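Local coordinates for protein Zn-dependent hydrolase, glyoxylase (Echinicola vietnamensis, PDB 6T5K) that probably hydrolyses beta-lactam antibiotics, carbapenems among them, as a zinc-dependent class B metallo-beta-lactamase that opens the beta-lactam ring with water, at residues V93-A98 against L145-G150; V35-Y40 against P173-L178. All coordinates share one frame; numbering follows the deposited sequence. Where two conformers were deposited one is given.

Interaction 1 (V93-A98 against L145-G150). With EDO (1,2-ethanediol), chain E.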
ATOM      1  N   VAL A  93      -6.834   1.719 -15.485  1.00 19.18           N
ATOM      2  CA  VAL A  93      -5.846   1.521 -14.431  1.00 18.53           C
ATOM      3  C   VAL A  93      -4.549   2.155 -14.913  1.00 19.34           C
ATOM      4  O   VAL A  93      -3.909   1.686 -15.851  1.00 19.90           O
ATOM      5  CB  VAL A  93      -5.670   0.045 -14.062  1.00 19.71           C
ATOM      6  CG1 VAL A  93      -4.734  -0.052 -12.895  1.00 17.67           C
ATOM      7  CG2 VAL A  93      -7.033  -0.561 -13.762  1.00 21.51           C
ATOM      8  N   ASN A  94      -4.176   3.251 -14.275  1.00 17.54           N
ATOM      9  CA  ASN A  94      -3.056   4.050 -14.749  1.00 16.65           C
ATOM     10  C   ASN A  94      -1.709   3.542 -14.278  1.00 18.52           C
ATOM     11  O   ASN A  94      -0.712   3.738 -14.975  1.00 18.80           O
ATOM     12  CB  ASN A  94      -3.174   5.479 -14.221  1.00 18.30           C
ATOM     13  CG  ASN A  94      -4.321   6.242 -14.831  1.00 18.55           C
ATOM     14  OD1 ASN A  94      -4.871   5.848 -15.852  1.00 19.78           O
ATOM     15  ND2 ASN A  94      -4.683   7.352 -14.216  1.00 18.06           N
ATOM     16  N   ALA A  95      -1.642   2.938 -13.101  1.00 16.60           N
ATOM     17  CA  ALA A  95      -0.349   2.589 -12.535  1.00 16.13           C
ATOM     18  C   ALA A  95      -0.572   1.687 -11.345  1.00 16.38           C
ATOM     19  O   ALA A  95      -1.651   1.688 -10.734  1.00 16.66           O
ATOM     20  CB  ALA A  95       0.428   3.837 -12.092  1.00 17.67           C
ATOM     21  N   VAL A  96       0.473   0.927 -11.022  1.00 15.81           N
ATOM     22  CA  VAL A  96       0.584   0.216  -9.763  1.00 15.88           C
ATOM     23  C   VAL A  96       1.878   0.648  -9.086  1.00 14.75           C
ATOM     24  O   VAL A  96       2.889   0.888  -9.755  1.00 15.24           O
ATOM     25  CB  VAL A  96       0.518  -1.314  -9.942  1.00 16.63           C
ATOM     26  CG1 VAL A  96       1.630  -1.828 -10.855  1.00 17.37           C
ATOM     27  CG2 VAL A  96       0.563  -1.999  -8.583  1.00 17.08           C
ATOM     28  N   VAL A  97       1.837   0.760  -7.760  1.00 15.58           N
ATOM     29  CA  VAL A  97       2.983   1.140  -6.951  1.00 15.22           C
ATOM     30  C   VAL A  97       3.286   0.004  -5.984  1.00 16.47           C
ATOM     31  O   VAL A  97       2.404  -0.428  -5.243  1.00 17.87           O
ATOM     32  CB  VAL A  97       2.699   2.426  -6.149  1.00 15.79           C
ATOM     33  CG1 VAL A  97       3.883   2.806  -5.290  1.00 17.70           C
ATOM     34  CG2 VAL A  97       2.327   3.569  -7.082  1.00 17.17           C
ATOM     35  N   ALA A  98       4.540  -0.442  -5.948  1.00 16.30           N
ATOM     36  CA  ALA A  98       4.990  -1.426  -4.961  1.00 15.12           C
ATOM     37  C   ALA A  98       5.634  -0.646  -3.824  1.00 13.71           C
ATOM     38  O   ALA A  98       6.636   0.045  -4.040  1.00 15.50           O
ATOM     39  CB  ALA A  98       6.023  -2.375  -5.552  1.00 16.95           C
ATOM     40  N   LEU A 145       6.911  10.989  -6.020  1.00 16.73           N
ATOM     41  CA  LEU A 145       6.333  10.693  -7.314  1.00 15.67           C
ATOM     42  C   LEU A 145       4.883  11.151  -7.279  1.00 14.35           C
ATOM     43  O   LEU A 145       4.162  10.888  -6.299  1.00 14.60           O
ATOM     44  CB  LEU A 145       6.380   9.196  -7.538  1.00 16.80           C
ATOM     45  CG  LEU A 145       5.689   8.635  -8.777  1.00 17.30           C
ATOM     46  CD1 LEU A 145       6.432   9.050 -10.014  1.00 21.44           C
ATOM     47  CD2 LEU A 145       5.559   7.121  -8.692  1.00 18.73           C
ATOM     48  N   THR A 146       4.461  11.846  -8.331  1.00 15.27           N
ATOM     49  CA  THR A 146       3.075  12.239  -8.508  1.00 15.23           C
ATOM     50  C   THR A 146       2.462  11.349  -9.581  1.00 15.60           C
ATOM     51  O   THR A 146       3.020  11.221 -10.675  1.00 16.42           O
ATOM     52  CB  THR A 146       2.976  13.695  -8.943  1.00 15.67           C
ATOM     53  OG1 THR A 146       3.611  14.532  -7.974  1.00 17.26           O
ATOM     54  CG2 THR A 146       1.546  14.089  -9.070  1.00 16.24           C
ATOM     55  N   LEU A 147       1.334  10.725  -9.254  1.00 14.66           N
ATOM     56  CA  LEU A 147       0.616   9.881 -10.197  1.00 15.65           C
ATOM     57  C   LEU A 147      -0.791  10.430 -10.374  1.00 15.78           C
ATOM     58  O   LEU A 147      -1.568  10.510  -9.412  1.00 16.14           O
ATOM     59  CB  LEU A 147       0.565   8.437  -9.719  1.00 17.09           C
ATOM     60  CG  LEU A 147       1.895   7.721  -9.719  1.00 17.41           C
ATOM     61  CD1 LEU A 147       1.742   6.380  -9.028  1.00 18.89           C
ATOM     62  CD2 LEU A 147       2.452   7.535 -11.114  1.00 20.59           C
ATOM     63  N   LYS A 148      -1.119  10.767 -11.613  1.00 15.84           N
ATOM     64  CA  LYS A 148      -2.436  11.274 -11.943  1.00 15.71           C
ATOM     65  C   LYS A 148      -3.478  10.174 -11.796  1.00 16.62           C
ATOM     66  O   LYS A 148      -3.278   9.023 -12.216  1.00 18.07           O
ATOM     67  CB  LYS A 148      -2.417  11.804 -13.377  1.00 19.30           C
ATOM     68  CG  LYS A 148      -3.696  12.429 -13.864  1.00 21.36           C
ATOM     69  CD  LYS A 148      -3.567  12.923 -15.302  1.00 24.98           C
ATOM     70  CE  LYS A 148      -4.841  13.581 -15.821  1.00 27.85           C
ATOM     71  NZ  LYS A 148      -5.107  14.873 -15.068  1.00 30.37           N
ATOM     72  N   VAL A 149      -4.604  10.551 -11.196  0.61 15.77           N
ATOM     73  CA  VAL A 149      -5.784   9.702 -11.064  0.61 16.92           C
ATOM     74  C   VAL A 149      -6.960  10.585 -11.476  0.61 16.21           C
ATOM     75  O   VAL A 149      -7.467  11.373 -10.673  0.61 15.78           O
ATOM     76  CB  VAL A 149      -5.986   9.168  -9.640  0.61 19.68           C
ATOM     77  CG1 VAL A 149      -7.173   8.207  -9.644  0.61 21.24           C
ATOM     78  CG2 VAL A 149      -4.722   8.490  -9.092  0.61 21.30           C
ATOM     79  N   GLY A 150      -7.372  10.503 -12.731  1.00 18.13           N
ATOM     80  CA  GLY A 150      -8.437  11.391 -13.166  1.00 19.81           C
ATOM     81  C   GLY A 150      -8.031  12.840 -12.993  1.00 18.23           C
ATOM     82  O   GLY A 150      -6.950  13.255 -13.427  1.00 19.25           O
TER
HETATM   83  C1  EDO E1204      -0.334   7.904 -13.793  1.00 31.34           C
HETATM   84  O1  EDO E1204      -1.623   8.376 -14.146  1.00 28.44           O
HETATM   85  C2  EDO E1204       0.703   8.810 -14.460  1.00 32.47           C
HETATM   86  O2  EDO E1204       0.787  10.068 -13.763  1.00 29.59           O
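The carbonyl oxygen of Lys148 is gripped from two directions, by the side-chain amide of Asn94 across the contact and by a bound 1,2-ethanediol that probably came from the crystallisation liquor. Asn94 ND2 donates to Lys148 O at 3.0 Å with an N-H...O angle of 153°. The oxygen sits close to the amide plane of Asn94, but the nitrogen comes in from above the carbonyl plane of Lys148 and off its lone pairs. Asn94 CG lies beside its own backbone N (chi1 -69°), which carries the amide out toward the 145-149 strand. Its rotation is fixed from both ends: OD1 accepts from Gln92, and ND2 also donates to Glu66, whose carboxylate takes the backbone N-H of Gly150 as well. The diol spans the backbone of Lys148, its O1 donating to Lys148 O at 2.6 Å and its O2 accepting from Lys148 N at 3.0 Å.

Deeper in, the contact turns apolar. Leu147 reaches over with CD1, which presses on Val97 CG2 at 3.5 Å, tighter than usual for two carbons, and rests more loosely on Ala95 CB at 4.2 Å. The Val97 and Leu147 side chains cross obliquely, one branch of each doing the touching. Val68 and Tyr120 also pack against Leu147, while Phe70 and Val156 close around Val97.

No backbone bond joins the two strands. Their axes pass 7.6 Å apart at 146°, each strand belonging to a different sheet, so this is face-to-face packing with the Asn94 amide bond at one end of an apolar layer. Such packing between sheets belongs to the beta-sandwich core of the alpha-beta/beta-alpha metallo-beta-lactamase fold.

Interaction 2 (V35-Y40 against P173-L178); sequences VSPHTY and PDDQVL
A His-carboxylate hydrogen bond between His38 and Asp175 ties the loop leading into strand 39-48 to the turn between strands 169-172 and 177-181. Asp175 OD2 takes two bonds. Ser36 OG donates to Asp175 OD2 from the anti side at 2.5 Å, and the backbone N of His38 donates to the syn lone pair of Asp175 OD2 at 2.8 Å. The other oxygen, Asp175 OD1, accepts from His38 ND1 at 3.2 Å in a nearly straight bond (172°). OD1 lies in the ring plane of His38, at its edge, although ring and carboxylate planes are turned 34° apart. Together the three bonds fix the carboxylate's rotation and probably favour its ionised form.

Ser36 OG, placed between its backbone N and carbonyl carbon (chi1 74°), is a relay: it accepts from Thr39 OG1 at 2.7 Å while giving its own proton to Asp175. Next to these bonds, Thr39 and Val177 meet tip to tip, with Thr39 OG1 3.7 Å from Val177 CG2. Gln176 and Val177 form a G1 beta bulge opposite Phe172, where strand 177-181 begins. A His-carboxylate hydrogen bond, backed by a serine and a backbone N-H, thus joins two turns at one end of the beta sandwich.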
ATOM      1  N   VAL A  35     -13.454   2.887   1.564  1.00 17.83           N
ATOM      2  CA  VAL A  35     -13.223   3.468   2.882  1.00 17.92           C
ATOM      3  C   VAL A  35     -13.273   4.985   2.885  1.00 17.31           C
ATOM      4  O   VAL A  35     -13.272   5.588   3.967  1.00 19.71           O
ATOM      5  CB  VAL A  35     -11.902   2.960   3.494  1.00 19.12           C
ATOM      6  CG1 VAL A  35     -12.010   1.465   3.726  1.00 20.02           C
ATOM      7  CG2 VAL A  35     -10.719   3.304   2.599  1.00 20.38           C
ATOM      8  N   SER A  36     -13.372   5.614   1.721  1.00 17.21           N
ATOM      9  CA  SER A  36     -13.549   7.058   1.607  1.00 17.27           C
ATOM     10  C   SER A  36     -14.142   7.309   0.234  1.00 16.95           C
ATOM     11  O   SER A  36     -14.251   6.377  -0.575  1.00 17.37           O
ATOM     12  CB  SER A  36     -12.217   7.810   1.782  1.00 17.61           C
ATOM     13  OG  SER A  36     -11.381   7.674   0.654  1.00 18.16           O
ATOM     14  N   PRO A  37     -14.491   8.558  -0.085  1.00 18.89           N
ATOM     15  CA  PRO A  37     -15.116   8.785  -1.406  1.00 17.67           C
ATOM     16  C   PRO A  37     -14.324   8.245  -2.578  1.00 18.62           C
ATOM     17  O   PRO A  37     -14.928   7.755  -3.543  1.00 21.32           O
ATOM     18  CB  PRO A  37     -15.297  10.310  -1.458  1.00 18.91           C
ATOM     19  CG  PRO A  37     -15.518  10.673  -0.022  1.00 21.29           C
ATOM     20  CD  PRO A  37     -14.573   9.762   0.764  1.00 20.49           C
ATOM     21  N   HIS A  38     -12.993   8.309  -2.515  1.00 17.03           N
ATOM     22  CA  HIS A  38     -12.156   7.900  -3.623  1.00 17.24           C
ATOM     23  C   HIS A  38     -11.153   6.808  -3.290  1.00 16.97           C
ATOM     24  O   HIS A  38     -10.331   6.482  -4.146  1.00 17.94           O
ATOM     25  CB  HIS A  38     -11.382   9.102  -4.177  1.00 18.63           C
ATOM     26  CG  HIS A  38     -12.264  10.208  -4.630  1.00 21.02           C
ATOM     27  ND1 HIS A  38     -12.596  11.267  -3.812  1.00 22.51           N
ATOM     28  CD2 HIS A  38     -12.905  10.416  -5.805  1.00 24.29           C
ATOM     29  CE1 HIS A  38     -13.412  12.078  -4.460  1.00 25.30           C
ATOM     30  NE2 HIS A  38     -13.628  11.580  -5.663  1.00 24.38           N
ATOM     31  N   THR A  39     -11.141   6.264  -2.079  1.00 16.19           N
ATOM     32  CA  THR A  39     -10.146   5.254  -1.761  1.00 16.06           C
ATOM     33  C   THR A  39     -10.785   3.987  -1.224  1.00 16.69           C
ATOM     34  O   THR A  39     -11.881   3.992  -0.645  1.00 15.95           O
ATOM     35  CB  THR A  39      -9.006   5.724  -0.809  1.00 17.54           C
ATOM     36  OG1 THR A  39      -9.441   5.728   0.557  1.00 17.77           O
ATOM     37  CG2 THR A  39      -8.495   7.082  -1.221  1.00 18.08           C
ATOM     38  N   TYR A  40     -10.081   2.895  -1.484  1.00 16.71           N
ATOM     39  CA  TYR A  40     -10.541   1.545  -1.225  1.00 16.69           C
ATOM     40  C   TYR A  40      -9.369   0.747  -0.666  1.00 17.77           C
ATOM     41  O   TYR A  40      -8.206   0.992  -1.006  1.00 17.55           O
ATOM     42  CB  TYR A  40     -10.960   0.862  -2.535  1.00 16.95           C
ATOM     43  CG  TYR A  40     -12.048   1.565  -3.296  1.00 17.90           C
ATOM     44  CD1 TYR A  40     -11.825   2.811  -3.890  1.00 19.19           C
ATOM     45  CD2 TYR A  40     -13.323   1.019  -3.380  1.00 19.28           C
ATOM     46  CE1 TYR A  40     -12.834   3.472  -4.559  1.00 21.03           C
ATOM     47  CE2 TYR A  40     -14.329   1.654  -4.082  1.00 20.79           C
ATOM     48  CZ  TYR A  40     -14.083   2.898  -4.647  1.00 20.06           C
ATOM     49  OH  TYR A  40     -15.076   3.554  -5.333  1.00 23.93           O
ATOM     50  N   PRO A 173      -4.386  13.360  -0.932  1.00 14.67           N
ATOM     51  CA  PRO A 173      -4.788  14.479  -0.089  1.00 16.09           C
ATOM     52  C   PRO A 173      -6.268  14.787  -0.156  1.00 14.01           C
ATOM     53  O   PRO A 173      -6.838  15.291   0.812  1.00 15.57           O
ATOM     54  CB  PRO A 173      -3.944  15.641  -0.625  1.00 18.06           C
ATOM     55  CG  PRO A 173      -3.616  15.241  -2.070  1.00 17.84           C
ATOM     56  CD  PRO A 173      -3.396  13.752  -1.959  1.00 16.88           C
ATOM     57  N   ASP A 174      -6.938  14.521  -1.271  1.00 14.42           N
ATOM     58  CA  ASP A 174      -8.334  14.952  -1.377  1.00 15.59           C
ATOM     59  C   ASP A 174      -9.206  14.346  -0.287  1.00 15.17           C
ATOM     60  O   ASP A 174     -10.142  14.998   0.193  1.00 17.40           O
ATOM     61  CB  ASP A 174      -8.892  14.590  -2.739  1.00 16.28           C
ATOM     62  CG  ASP A 174      -8.243  15.364  -3.822  1.00 18.53           C
ATOM     63  OD1 ASP A 174      -7.075  15.042  -4.084  1.00 21.71           O
ATOM     64  OD2 ASP A 174      -8.879  16.294  -4.366  1.00 21.58           O
ATOM     65  N   ASP A 175      -8.957  13.095   0.087  1.00 14.31           N
ATOM     66  CA  ASP A 175      -9.698  12.455   1.166  1.00 15.31           C
ATOM     67  C   ASP A 175      -8.873  12.395   2.453  1.00 15.30           C
ATOM     68  O   ASP A 175      -9.324  11.763   3.428  1.00 16.18           O
ATOM     69  CB  ASP A 175     -10.101  11.016   0.775  1.00 16.69           C
ATOM     70  CG  ASP A 175     -11.102  10.939  -0.369  1.00 18.50           C
ATOM     71  OD1 ASP A 175     -11.572  11.968  -0.900  1.00 19.47           O
ATOM     72  OD2 ASP A 175     -11.406   9.778  -0.757  1.00 18.78           O
ATOM     73  N   GLN A 176      -7.669  12.958   2.461  1.00 14.83           N
ATOM     74  CA  GLN A 176      -6.769  12.909   3.628  1.00 14.48           C
ATOM     75  C   GLN A 176      -6.563  11.448   4.083  1.00 13.12           C
ATOM     76  O   GLN A 176      -6.735  11.074   5.247  1.00 14.24           O
ATOM     77  CB  GLN A 176      -7.233  13.832   4.772  1.00 16.97           C
ATOM     78  CG  GLN A 176      -6.829  15.257   4.599  1.00 21.47           C
ATOM     79  CD  GLN A 176      -5.274  15.510   4.635  1.00 24.58           C
ATOM     80  OE1 GLN A 176      -4.502  14.726   5.106  1.00 21.95           O
ATOM     81  NE2 GLN A 176      -4.871  16.675   4.154  0.60 28.95           N
ATOM     82  N   VAL A 177      -6.103  10.637   3.100  1.00 13.86           N
ATOM     83  CA  VAL A 177      -5.873   9.215   3.295  1.00 13.86           C
ATOM     84  C   VAL A 177      -4.403   8.906   3.082  1.00 14.48           C
ATOM     85  O   VAL A 177      -3.801   9.324   2.090  1.00 15.21           O
ATOM     86  CB  VAL A 177      -6.710   8.389   2.300  1.00 14.60           C
ATOM     87  CG1 VAL A 177      -6.396   6.880   2.435  1.00 14.72           C
ATOM     88  CG2 VAL A 177      -8.173   8.628   2.511  1.00 14.33           C
ATOM     89  N   LEU A 178      -3.859   8.093   3.964  1.00 14.16           N
ATOM     90  CA  LEU A 178      -2.501   7.615   3.838  1.00 12.94           C
ATOM     91  C   LEU A 178      -2.528   6.105   3.737  1.00 12.69           C
ATOM     92  O   LEU A 178      -3.093   5.439   4.618  1.00 14.68           O
ATOM     93  CB  LEU A 178      -1.677   7.973   5.089  1.00 14.87           C
ATOM     94  CG  LEU A 178      -0.189   7.611   4.994  1.00 18.24           C
ATOM     95  CD1 LEU A 178       0.584   8.747   4.364  1.00 18.19           C
ATOM     96  CD2 LEU A 178       0.411   7.262   6.346  1.00 20.71           C
TER

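In the fold
Both interactions join the same two sheets of the sandwich, with centres 14 Å apart and nearest atoms about 7 Å apart, so they do not touch. Along the chain the order is 35-40, 93-98, 145-150, 173-178, which places interaction 1 wholly within the span that interaction 2 brings together. The eight-stranded sheet supplies 39-48 and 92-98, and the five-stranded sheet supplies 144-149 and 177-181. Interaction 1 packs strand faces, the side chain of Val97 about 14 Å from a bound zinc ion and about 9 Å from the side chain of His100, a zinc ligand, whereas interaction 2 ties turns together away from the annotated sites. These are two separate points of contact between the sheets.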